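Local structure of 5-formaminoimidazole-4-carboxamide-1-(Beta)-D-ribofuranosyl 5'-monophosphate synthetase (2PBZ) at residues Ile166-Pro179 with Ile247-Lys261. The protein binds ATP and is probably a carbon-nitrogen bond-forming ligase of purine (IMP) biosynthesis that uses magnesium or manganese. Numbering follows the deposited sequence.
Sequences IPGVYLYVHFFYSP and IGPFALHFAYDGSFK. With ATP (adenosine-5'-triphosphate), chain D.
In the five-stranded antiparallel sheet of this ATP-grasp-like domain, middle strand 170-178 pairs with strand 249-255, and one face of the pair carries Tyr170, Tyr172, Ala255 and His253, the two tyrosines touching the nucleotide and the other two packing against them. Leu171 with Phe254, Val173 with Leu252 and Phe175 with Phe250 are antiparallel hydrogen-bonded pairs, with Phe254 N to Leu171 O at 2.9 Å. Tyr170 is sandwiched: Ala255 CA lies 4.1 Å from its ring centroid over one face, while the ATP ribose covers the other, C2' sitting above the ring centre. With CG anti to its carbonyl carbon (chi1 -80°), the ring reaches back along its own segment, where Tyr170 OH donates to Ile166 O over 2.7 Å, tying the ring to the residue whose N donates to ATP N1 at 2.8 Å. Replacing Tyr170 with alanine is likely to leave the ribose without its aromatic support and Ile166 O without this donor. Tyr172 turns its edge onto the face of His253, Tyr172 CD2 to His253 CD2 at 3.5 Å with the planes at 59°, and Tyr172 OH makes a long hydrogen bond to ATP O1A at 3.3 Å; His253 NE2 is hydrogen-bonded to Asp270 OD2. On the opposite face the Phe175 and Phe250 rings are similarly oriented (17°) yet hardly overlap, and Leu252 CD1 meets Phe175 CE1 at 3.6 Å. The arrangement is consistent with the ATP-grasp fold, where the nucleotide lies against an antiparallel sheet.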
ATOM      1  N   ILE A 166       7.234  13.248  19.384  1.00 65.44           N
ATOM      2  CA  ILE A 166       8.199  12.812  18.383  1.00 65.64           C
ATOM      3  C   ILE A 166       7.558  12.775  17.005  1.00 65.42           C
ATOM      4  O   ILE A 166       6.605  12.028  16.776  1.00 66.66           O
ATOM      5  CB  ILE A 166       8.754  11.409  18.702  1.00 64.93           C
ATOM      6  CG1 ILE A 166       9.422  11.405  20.084  1.00 64.86           C
ATOM      7  CG2 ILE A 166       9.747  11.000  17.634  1.00 64.62           C
ATOM      8  CD1 ILE A 166       9.773  10.008  20.591  1.00 65.49           C
ATOM      9  N   PRO A 167       8.060  13.593  16.065  1.00 65.10           N
ATOM     10  CA  PRO A 167       7.472  13.581  14.720  1.00 64.77           C
ATOM     11  C   PRO A 167       8.286  12.629  13.862  1.00 63.89           C
ATOM     12  O   PRO A 167       9.510  12.605  13.972  1.00 64.90           O
ATOM     13  CB  PRO A 167       7.622  15.033  14.256  1.00 64.41           C
ATOM     14  CG  PRO A 167       8.091  15.802  15.538  1.00 64.70           C
ATOM     15  CD  PRO A 167       8.913  14.773  16.237  1.00 64.39           C
ATOM     16  N   GLY A 168       7.645  11.803  13.046  1.00 62.74           N
ATOM     17  CA  GLY A 168       8.461  10.937  12.216  1.00 62.34           C
ATOM     18  C   GLY A 168       8.053   9.494  12.076  1.00 61.24           C
ATOM     19  O   GLY A 168       8.541   8.633  12.794  1.00 62.75           O
ATOM     20  N   VAL A 169       7.174   9.237  11.119  1.00 60.29           N
ATOM     21  CA  VAL A 169       6.682   7.908  10.829  1.00 58.50           C
ATOM     22  C   VAL A 169       6.598   6.921  11.991  1.00 57.25           C
ATOM     23  O   VAL A 169       7.585   6.610  12.686  1.00 56.41           O
ATOM     24  CB  VAL A 169       7.487   7.248   9.682  1.00 58.52           C
ATOM     25  CG1 VAL A 169       8.906   6.995  10.103  1.00 57.58           C
ATOM     26  CG2 VAL A 169       6.805   5.952   9.270  1.00 58.86           C
ATOM     27  N   TYR A 170       5.383   6.423  12.183  1.00 55.40           N
ATOM     28  CA  TYR A 170       5.098   5.453  13.216  1.00 52.93           C
ATOM     29  C   TYR A 170       4.924   4.103  12.552  1.00 51.95           C
ATOM     30  O   TYR A 170       4.064   3.907  11.693  1.00 50.85           O
ATOM     31  CB  TYR A 170       3.863   5.882  14.009  1.00 51.57           C
ATOM     32  CG  TYR A 170       4.246   6.932  15.018  1.00 51.81           C
ATOM     33  CD1 TYR A 170       4.631   8.209  14.606  1.00 52.13           C
ATOM     34  CD2 TYR A 170       4.372   6.612  16.372  1.00 50.37           C
ATOM     35  CE1 TYR A 170       5.142   9.136  15.512  1.00 52.00           C
ATOM     36  CE2 TYR A 170       4.885   7.532  17.283  1.00 50.39           C
ATOM     37  CZ  TYR A 170       5.274   8.788  16.849  1.00 51.61           C
ATOM     38  OH  TYR A 170       5.827   9.677  17.740  1.00 50.84           O
ATOM     39  N   LEU A 171       5.789   3.182  12.963  1.00 50.73           N
ATOM     40  CA  LEU A 171       5.830   1.845  12.414  1.00 49.25           C
ATOM     41  C   LEU A 171       5.354   0.780  13.373  1.00 46.81           C
ATOM     42  O   LEU A 171       5.710   0.766  14.544  1.00 46.18           O
ATOM     43  CB  LEU A 171       7.260   1.554  11.976  1.00 50.84           C
ATOM     44  CG  LEU A 171       7.789   2.611  11.001  1.00 50.90           C
ATOM     45  CD1 LEU A 171       9.311   2.501  10.916  1.00 51.53           C
ATOM     46  CD2 LEU A 171       7.134   2.434   9.629  1.00 50.74           C
ATOM     47  N   TYR A 172       4.554  -0.128  12.847  1.00 45.05           N
ATOM     48  CA  TYR A 172       4.006  -1.201  13.645  1.00 44.09           C
ATOM     49  C   TYR A 172       4.524  -2.526  13.097  1.00 44.78           C
ATOM     50  O   TYR A 172       4.071  -3.014  12.065  1.00 45.11           O
ATOM     51  CB  TYR A 172       2.475  -1.107  13.624  1.00 42.13           C
ATOM     52  CG  TYR A 172       1.993   0.235  14.119  1.00 41.13           C
ATOM     53  CD1 TYR A 172       2.162   1.381  13.343  1.00 41.40           C
ATOM     54  CD2 TYR A 172       1.481   0.387  15.406  1.00 40.46           C
ATOM     55  CE1 TYR A 172       1.850   2.651  13.843  1.00 40.05           C
ATOM     56  CE2 TYR A 172       1.157   1.657  15.916  1.00 40.56           C
ATOM     57  CZ  TYR A 172       1.351   2.787  15.131  1.00 40.26           C
ATOM     58  OH  TYR A 172       1.082   4.042  15.641  1.00 39.45           O
ATOM     59  N   VAL A 173       5.495  -3.095  13.802  1.00 44.21           N
ATOM     60  CA  VAL A 173       6.114  -4.337  13.380  1.00 43.40           C
ATOM     61  C   VAL A 173       5.369  -5.552  13.880  1.00 43.22           C
ATOM     62  O   VAL A 173       5.112  -5.696  15.063  1.00 44.63           O
ATOM     63  CB  VAL A 173       7.572  -4.406  13.859  1.00 42.19           C
ATOM     64  CG1 VAL A 173       8.317  -5.523  13.116  1.00 41.22           C
ATOM     65  CG2 VAL A 173       8.245  -3.057  13.632  1.00 41.95           C
ATOM     66  N   HIS A 174       5.041  -6.440  12.964  1.00 42.00           N
ATOM     67  CA  HIS A 174       4.305  -7.646  13.290  1.00 42.03           C
ATOM     68  C   HIS A 174       5.221  -8.867  13.373  1.00 41.02           C
ATOM     69  O   HIS A 174       6.037  -9.110  12.476  1.00 40.57           O
ATOM     70  CB  HIS A 174       3.224  -7.857  12.228  1.00 43.76           C
ATOM     71  CG  HIS A 174       2.363  -6.652  12.012  1.00 46.68           C
ATOM     72  ND1 HIS A 174       1.423  -6.237  12.932  1.00 46.95           N
ATOM     73  CD2 HIS A 174       2.348  -5.731  11.018  1.00 47.58           C
ATOM     74  CE1 HIS A 174       0.870  -5.112  12.516  1.00 47.41           C
ATOM     75  NE2 HIS A 174       1.414  -4.781  11.359  1.00 48.42           N
ATOM     76  N   PHE A 175       5.074  -9.635  14.448  1.00 39.34           N
ATOM     77  CA  PHE A 175       5.881 -10.842  14.653  1.00 38.98           C
ATOM     78  C   PHE A 175       5.023 -12.057  14.934  1.00 40.06           C
ATOM     79  O   PHE A 175       3.865 -11.950  15.341  1.00 39.68           O
ATOM     80  CB  PHE A 175       6.821 -10.701  15.853  1.00 37.74           C
ATOM     81  CG  PHE A 175       7.909  -9.697  15.677  1.00 36.82           C
ATOM     82  CD1 PHE A 175       7.827  -8.450  16.284  1.00 35.56           C
ATOM     83  CD2 PHE A 175       9.061 -10.023  14.957  1.00 37.19           C
ATOM     84  CE1 PHE A 175       8.875  -7.537  16.192  1.00 35.04           C
ATOM     85  CE2 PHE A 175      10.121  -9.120  14.853  1.00 36.40           C
ATOM     86  CZ  PHE A 175      10.028  -7.876  15.474  1.00 36.55           C
ATOM     87  N   PHE A 176       5.614 -13.222  14.736  1.00 41.08           N
ATOM     88  CA  PHE A 176       4.915 -14.459  15.024  1.00 41.42           C
ATOM     89  C   PHE A 176       5.940 -15.446  15.524  1.00 41.42           C
ATOM     90  O   PHE A 176       6.706 -15.985  14.736  1.00 40.80           O
ATOM     91  CB  PHE A 176       4.236 -15.023  13.775  1.00 40.45           C
ATOM     92  CG  PHE A 176       3.357 -16.216  14.052  1.00 41.53           C
ATOM     93  CD1 PHE A 176       1.981 -16.058  14.226  1.00 41.65           C
ATOM     94  CD2 PHE A 176       3.901 -17.496  14.143  1.00 40.50           C
ATOM     95  CE1 PHE A 176       1.157 -17.154  14.482  1.00 42.26           C
ATOM     96  CE2 PHE A 176       3.088 -18.609  14.400  1.00 41.51           C
ATOM     97  CZ  PHE A 176       1.712 -18.435  14.570  1.00 42.40           C
ATOM     98  N   TYR A 177       5.992 -15.665  16.832  1.00 42.29           N
ATOM     99  CA  TYR A 177       6.939 -16.644  17.329  1.00 42.97           C
ATOM    100  C   TYR A 177       6.224 -17.982  17.273  1.00 42.51           C
ATOM    101  O   TYR A 177       5.132 -18.111  17.793  1.00 42.11           O
ATOM    102  CB  TYR A 177       7.360 -16.362  18.765  1.00 45.52           C
ATOM    103  CG  TYR A 177       8.227 -17.482  19.270  1.00 48.59           C
ATOM    104  CD1 TYR A 177       9.477 -17.717  18.702  1.00 49.20           C
ATOM    105  CD2 TYR A 177       7.745 -18.391  20.214  1.00 50.17           C
ATOM    106  CE1 TYR A 177      10.224 -18.830  19.048  1.00 52.50           C
ATOM    107  CE2 TYR A 177       8.490 -19.514  20.568  1.00 52.80           C
ATOM    108  CZ  TYR A 177       9.728 -19.725  19.977  1.00 53.71           C
ATOM    109  OH  TYR A 177      10.462 -20.828  20.305  1.00 54.94           O
ATOM    110  N   SER A 178       6.822 -18.986  16.654  1.00 43.18           N
ATOM    111  CA  SER A 178       6.136 -20.258  16.565  1.00 44.40           C
ATOM    112  C   SER A 178       6.819 -21.361  17.330  1.00 46.45           C
ATOM    113  O   SER A 178       8.007 -21.608  17.138  1.00 48.06           O
ATOM    114  CB  SER A 178       6.002 -20.681  15.112  1.00 43.07           C
ATOM    115  OG  SER A 178       7.238 -21.122  14.616  1.00 44.56           O
ATOM    116  N   PRO A 179       6.085 -22.025  18.238  1.00 47.23           N
ATOM    117  CA  PRO A 179       6.682 -23.120  19.011  1.00 46.80           C
ATOM    118  C   PRO A 179       6.883 -24.307  18.091  1.00 47.43           C
ATOM    119  O   PRO A 179       7.925 -24.944  18.094  1.00 47.96           O
ATOM    120  CB  PRO A 179       5.646 -23.385  20.090  1.00 46.30           C
ATOM    121  CG  PRO A 179       5.077 -22.025  20.333  1.00 46.30           C
ATOM    122  CD  PRO A 179       4.890 -21.501  18.923  1.00 46.33           C
ATOM    123  N   ILE A 247       3.082 -16.877  22.265  1.00 49.88           N
ATOM    124  CA  ILE A 247       3.001 -18.055  21.429  1.00 50.12           C
ATOM    125  C   ILE A 247       2.661 -17.772  19.979  1.00 50.53           C
ATOM    126  O   ILE A 247       3.187 -18.421  19.087  1.00 51.89           O
ATOM    127  CB  ILE A 247       2.013 -19.078  22.009  1.00 49.86           C
ATOM    128  CG1 ILE A 247       2.646 -19.752  23.227  1.00 48.77           C
ATOM    129  CG2 ILE A 247       1.650 -20.117  20.965  1.00 48.97           C
ATOM    130  CD1 ILE A 247       1.762 -20.784  23.869  1.00 49.79           C
ATOM    131  N   GLY A 248       1.798 -16.809  19.710  1.00 49.26           N
ATOM    132  CA  GLY A 248       1.503 -16.568  18.310  1.00 48.93           C
ATOM    133  C   GLY A 248       1.950 -15.209  17.819  1.00 47.41           C
ATOM    134  O   GLY A 248       3.140 -14.921  17.752  1.00 46.69           O
ATOM    135  N   PRO A 249       0.989 -14.354  17.444  1.00 47.01           N
ATOM    136  CA  PRO A 249       1.317 -13.012  16.960  1.00 46.14           C
ATOM    137  C   PRO A 249       1.511 -11.988  18.080  1.00 44.36           C
ATOM    138  O   PRO A 249       0.952 -12.113  19.165  1.00 44.77           O
ATOM    139  CB  PRO A 249       0.114 -12.672  16.072  1.00 44.87           C
ATOM    140  CG  PRO A 249      -1.006 -13.315  16.786  1.00 45.69           C
ATOM    141  CD  PRO A 249      -0.424 -14.674  17.167  1.00 46.48           C
ATOM    142  N   PHE A 250       2.321 -10.980  17.806  1.00 42.51           N
ATOM    143  CA  PHE A 250       2.519  -9.894  18.750  1.00 40.90           C
ATOM    144  C   PHE A 250       3.135  -8.782  17.930  1.00 40.52           C
ATOM    145  O   PHE A 250       3.630  -9.022  16.831  1.00 39.05           O
ATOM    146  CB  PHE A 250       3.402 -10.320  19.956  1.00 40.17           C
ATOM    147  CG  PHE A 250       4.856 -10.563  19.625  1.00 38.74           C
ATOM    148  CD1 PHE A 250       5.816  -9.609  19.929  1.00 37.77           C
ATOM    149  CD2 PHE A 250       5.267 -11.754  19.039  1.00 39.14           C
ATOM    150  CE1 PHE A 250       7.170  -9.837  19.654  1.00 38.89           C
ATOM    151  CE2 PHE A 250       6.608 -11.995  18.761  1.00 39.64           C
ATOM    152  CZ  PHE A 250       7.564 -11.033  19.070  1.00 39.48           C
ATOM    153  N   ALA A 251       3.075  -7.561  18.438  1.00 40.54           N
ATOM    154  CA  ALA A 251       3.637  -6.445  17.702  1.00 41.17           C
ATOM    155  C   ALA A 251       4.295  -5.419  18.596  1.00 41.53           C
ATOM    156  O   ALA A 251       3.852  -5.165  19.718  1.00 42.21           O
ATOM    157  CB  ALA A 251       2.557  -5.780  16.862  1.00 40.77           C
ATOM    158  N   LEU A 252       5.368  -4.838  18.084  1.00 40.49           N
ATOM    159  CA  LEU A 252       6.078  -3.799  18.800  1.00 40.34           C
ATOM    160  C   LEU A 252       5.751  -2.509  18.053  1.00 40.07           C
ATOM    161  O   LEU A 252       5.766  -2.472  16.826  1.00 39.93           O
ATOM    162  CB  LEU A 252       7.578  -4.084  18.776  1.00 41.25           C
ATOM    163  CG  LEU A 252       7.964  -5.438  19.376  1.00 40.66           C
ATOM    164  CD1 LEU A 252       9.446  -5.683  19.221  1.00 40.44           C
ATOM    165  CD2 LEU A 252       7.565  -5.461  20.837  1.00 40.97           C
ATOM    166  N   HIS A 253       5.411  -1.465  18.789  1.00 39.43           N
ATOM    167  CA  HIS A 253       5.072  -0.191  18.173  1.00 40.53           C
ATOM    168  C   HIS A 253       6.222   0.804  18.347  1.00 41.62           C
ATOM    169  O   HIS A 253       6.746   0.982  19.442  1.00 41.91           O
ATOM    170  CB  HIS A 253       3.764   0.340  18.783  1.00 40.22           C
ATOM    171  CG  HIS A 253       2.606  -0.601  18.627  1.00 40.32           C
ATOM    172  ND1 HIS A 253       1.375  -0.380  19.208  1.00 39.67           N
ATOM    173  CD2 HIS A 253       2.495  -1.767  17.945  1.00 39.76           C
ATOM    174  CE1 HIS A 253       0.557  -1.368  18.892  1.00 40.38           C
ATOM    175  NE2 HIS A 253       1.214  -2.223  18.127  1.00 40.31           N
ATOM    176  N   PHE A 254       6.617   1.452  17.260  1.00 42.09           N
ATOM    177  CA  PHE A 254       7.732   2.385  17.328  1.00 44.55           C
ATOM    178  C   PHE A 254       7.507   3.733  16.708  1.00 44.92           C
ATOM    179  O   PHE A 254       6.637   3.922  15.871  1.00 46.34           O
ATOM    180  CB  PHE A 254       8.976   1.819  16.639  1.00 45.98           C
ATOM    181  CG  PHE A 254       9.585   0.649  17.329  1.00 47.03           C
ATOM    182  CD1 PHE A 254       9.287  -0.655  16.921  1.00 46.12           C
ATOM    183  CD2 PHE A 254      10.503   0.846  18.357  1.00 46.04           C
ATOM    184  CE1 PHE A 254       9.913  -1.747  17.535  1.00 46.14           C
ATOM    185  CE2 PHE A 254      11.134  -0.236  18.973  1.00 45.49           C
ATOM    186  CZ  PHE A 254      10.842  -1.529  18.562  1.00 45.13           C
ATOM    187  N   ALA A 255       8.364   4.655  17.108  1.00 44.90           N
ATOM    188  CA  ALA A 255       8.365   6.008  16.597  1.00 47.40           C
ATOM    189  C   ALA A 255       9.757   6.094  15.991  1.00 49.51           C
ATOM    190  O   ALA A 255      10.749   5.945  16.708  1.00 50.80           O
ATOM    191  CB  ALA A 255       8.223   7.002  17.731  1.00 46.51           C
ATOM    192  N   TYR A 256       9.854   6.292  14.681  1.00 51.11           N
ATOM    193  CA  TYR A 256      11.177   6.380  14.084  1.00 52.97           C
ATOM    194  C   TYR A 256      11.635   7.837  13.980  1.00 54.70           C
ATOM    195  O   TYR A 256      11.116   8.621  13.181  1.00 55.73           O
ATOM    196  CB  TYR A 256      11.209   5.703  12.717  1.00 52.02           C
ATOM    197  CG  TYR A 256      12.617   5.460  12.243  1.00 52.40           C
ATOM    198  CD1 TYR A 256      13.489   4.663  12.980  1.00 52.36           C
ATOM    199  CD2 TYR A 256      13.096   6.057  11.089  1.00 52.44           C
ATOM    200  CE1 TYR A 256      14.809   4.469  12.581  1.00 52.09           C
ATOM    201  CE2 TYR A 256      14.424   5.871  10.677  1.00 53.10           C
ATOM    202  CZ  TYR A 256      15.278   5.072  11.435  1.00 52.28           C
ATOM    203  OH  TYR A 256      16.589   4.888  11.049  1.00 50.55           O
ATOM    204  N   ASP A 257      12.608   8.167  14.825  1.00 56.45           N
ATOM    205  CA  ASP A 257      13.223   9.502  14.953  1.00 57.05           C
ATOM    206  C   ASP A 257      14.359   9.456  13.965  1.00 56.59           C
ATOM    207  O   ASP A 257      14.744  10.437  13.357  1.00 56.28           O
ATOM    208  CB  ASP A 257      13.852   9.622  16.353  1.00 58.03           C
ATOM    209  CG  ASP A 257      13.453  10.876  17.087  1.00 58.81           C
ATOM    210  OD1 ASP A 257      13.993  11.085  18.200  1.00 59.13           O
ATOM    211  OD2 ASP A 257      12.607  11.638  16.573  1.00 59.83           O
ATOM    212  N   GLY A 258      14.879   8.245  13.856  1.00 57.19           N
ATOM    213  CA  GLY A 258      16.022   7.940  13.032  1.00 56.32           C
ATOM    214  C   GLY A 258      16.794   7.103  14.023  1.00 55.80           C
ATOM    215  O   GLY A 258      17.965   6.798  13.816  1.00 54.86           O
ATOM    216  N   SER A 259      16.116   6.735  15.118  1.00 55.87           N
ATOM    217  CA  SER A 259      16.740   5.942  16.177  1.00 55.71           C
ATOM    218  C   SER A 259      15.818   5.063  17.033  1.00 57.21           C
ATOM    219  O   SER A 259      16.187   4.736  18.172  1.00 58.33           O
ATOM    220  CB  SER A 259      17.507   6.850  17.135  1.00 54.36           C
ATOM    221  OG  SER A 259      16.604   7.543  17.974  1.00 51.23           O
ATOM    222  N   PHE A 260      14.634   4.709  16.525  1.00 56.72           N
ATOM    223  CA  PHE A 260      13.696   3.825  17.254  1.00 57.11           C
ATOM    224  C   PHE A 260      13.481   3.993  18.762  1.00 57.15           C
ATOM    225  O   PHE A 260      14.395   3.812  19.570  1.00 56.50           O
ATOM    226  CB  PHE A 260      14.060   2.345  17.025  1.00 56.56           C
ATOM    227  CG  PHE A 260      13.641   1.813  15.684  1.00 57.58           C
ATOM    228  CD1 PHE A 260      14.471   0.955  14.965  1.00 56.71           C
ATOM    229  CD2 PHE A 260      12.418   2.187  15.124  1.00 58.78           C
ATOM    230  CE1 PHE A 260      14.092   0.482  13.712  1.00 57.46           C
ATOM    231  CE2 PHE A 260      12.026   1.716  13.864  1.00 58.10           C
ATOM    232  CZ  PHE A 260      12.867   0.862  13.158  1.00 57.90           C
ATOM    233  N   LYS A 261      12.239   4.293  19.120  1.00 56.67           N
ATOM    234  CA  LYS A 261      11.817   4.448  20.507  1.00 56.59           C
ATOM    235  C   LYS A 261      10.504   3.666  20.551  1.00 55.11           C
ATOM    236  O   LYS A 261       9.614   3.908  19.733  1.00 56.52           O
ATOM    237  CB  LYS A 261      11.515   5.911  20.835  1.00 58.97           C
ATOM    238  CG  LYS A 261      12.555   6.926  20.370  1.00 61.65           C
ATOM    239  CD  LYS A 261      13.728   7.027  21.324  1.00 63.19           C
ATOM    240  CE  LYS A 261      14.646   8.157  20.910  1.00 63.53           C
ATOM    241  NZ  LYS A 261      15.811   8.269  21.833  1.00 67.02           N
TER
HETATM  242  PG  ATP D 400      -4.943   2.444  22.316  1.00 92.29           P
HETATM  243  O1G ATP D 400      -4.020   2.197  23.503  1.00 92.23           O
HETATM  244  O2G ATP D 400      -6.443   2.848  22.894  1.00 89.97           O
HETATM  245  O3G ATP D 400      -5.057   1.094  21.393  1.00 90.78           O
HETATM  246  PB  ATP D 400      -2.861   3.304  20.816  1.00 80.79           P
HETATM  247  O1B ATP D 400      -1.919   3.080  21.939  1.00 81.49           O
HETATM  248  O2B ATP D 400      -2.943   1.980  19.877  1.00 80.94           O
HETATM  249  O3B ATP D 400      -4.347   3.668  21.403  1.00 86.40           O
HETATM  250  PA  ATP D 400      -0.961   4.575  19.184  1.00 74.18           P
HETATM  251  O1A ATP D 400      -0.808   3.439  18.246  1.00 74.88           O
HETATM  252  O2A ATP D 400       0.215   4.557  20.278  1.00 74.00           O
HETATM  253  O3A ATP D 400      -2.438   4.593  19.937  1.00 78.08           O
HETATM  254  O5' ATP D 400      -0.999   5.979  18.396  1.00 71.76           O
HETATM  255  C5' ATP D 400       0.125   6.160  17.590  1.00 70.05           C
HETATM  256  C4' ATP D 400      -0.126   7.498  16.907  1.00 67.80           C
HETATM  257  O4' ATP D 400      -0.241   8.595  17.872  1.00 65.41           O
HETATM  258  C3' ATP D 400       0.972   7.853  15.904  1.00 66.49           C
HETATM  259  O3' ATP D 400       0.410   7.951  14.621  1.00 67.23           O
HETATM  260  C2' ATP D 400       1.563   9.168  16.360  1.00 66.05           C
HETATM  261  O2' ATP D 400       1.362  10.177  15.352  1.00 65.55           O
HETATM  262  C1' ATP D 400       0.858   9.520  17.684  1.00 65.07           C
HETATM  263  N9  ATP D 400       1.865   9.406  18.764  1.00 64.36           N
HETATM  264  C8  ATP D 400       2.028   8.367  19.658  1.00 63.82           C
HETATM  265  N7  ATP D 400       3.009   8.607  20.463  1.00 64.27           N
HETATM  266  C5  ATP D 400       3.557   9.810  20.144  1.00 65.37           C
HETATM  267  C6  ATP D 400       4.629  10.604  20.660  1.00 66.01           C
HETATM  268  N6  ATP D 400       5.380  10.134  21.741  1.00 66.30           N
HETATM  269  N1  ATP D 400       4.903  11.816  20.062  1.00 66.34           N
HETATM  270  C2  ATP D 400       4.185  12.278  19.020  1.00 64.76           C
HETATM  271  N3  ATP D 400       3.167  11.559  18.519  1.00 64.13           N
HETATM  272  C4  ATP D 400       2.823  10.348  19.051  1.00 64.67           C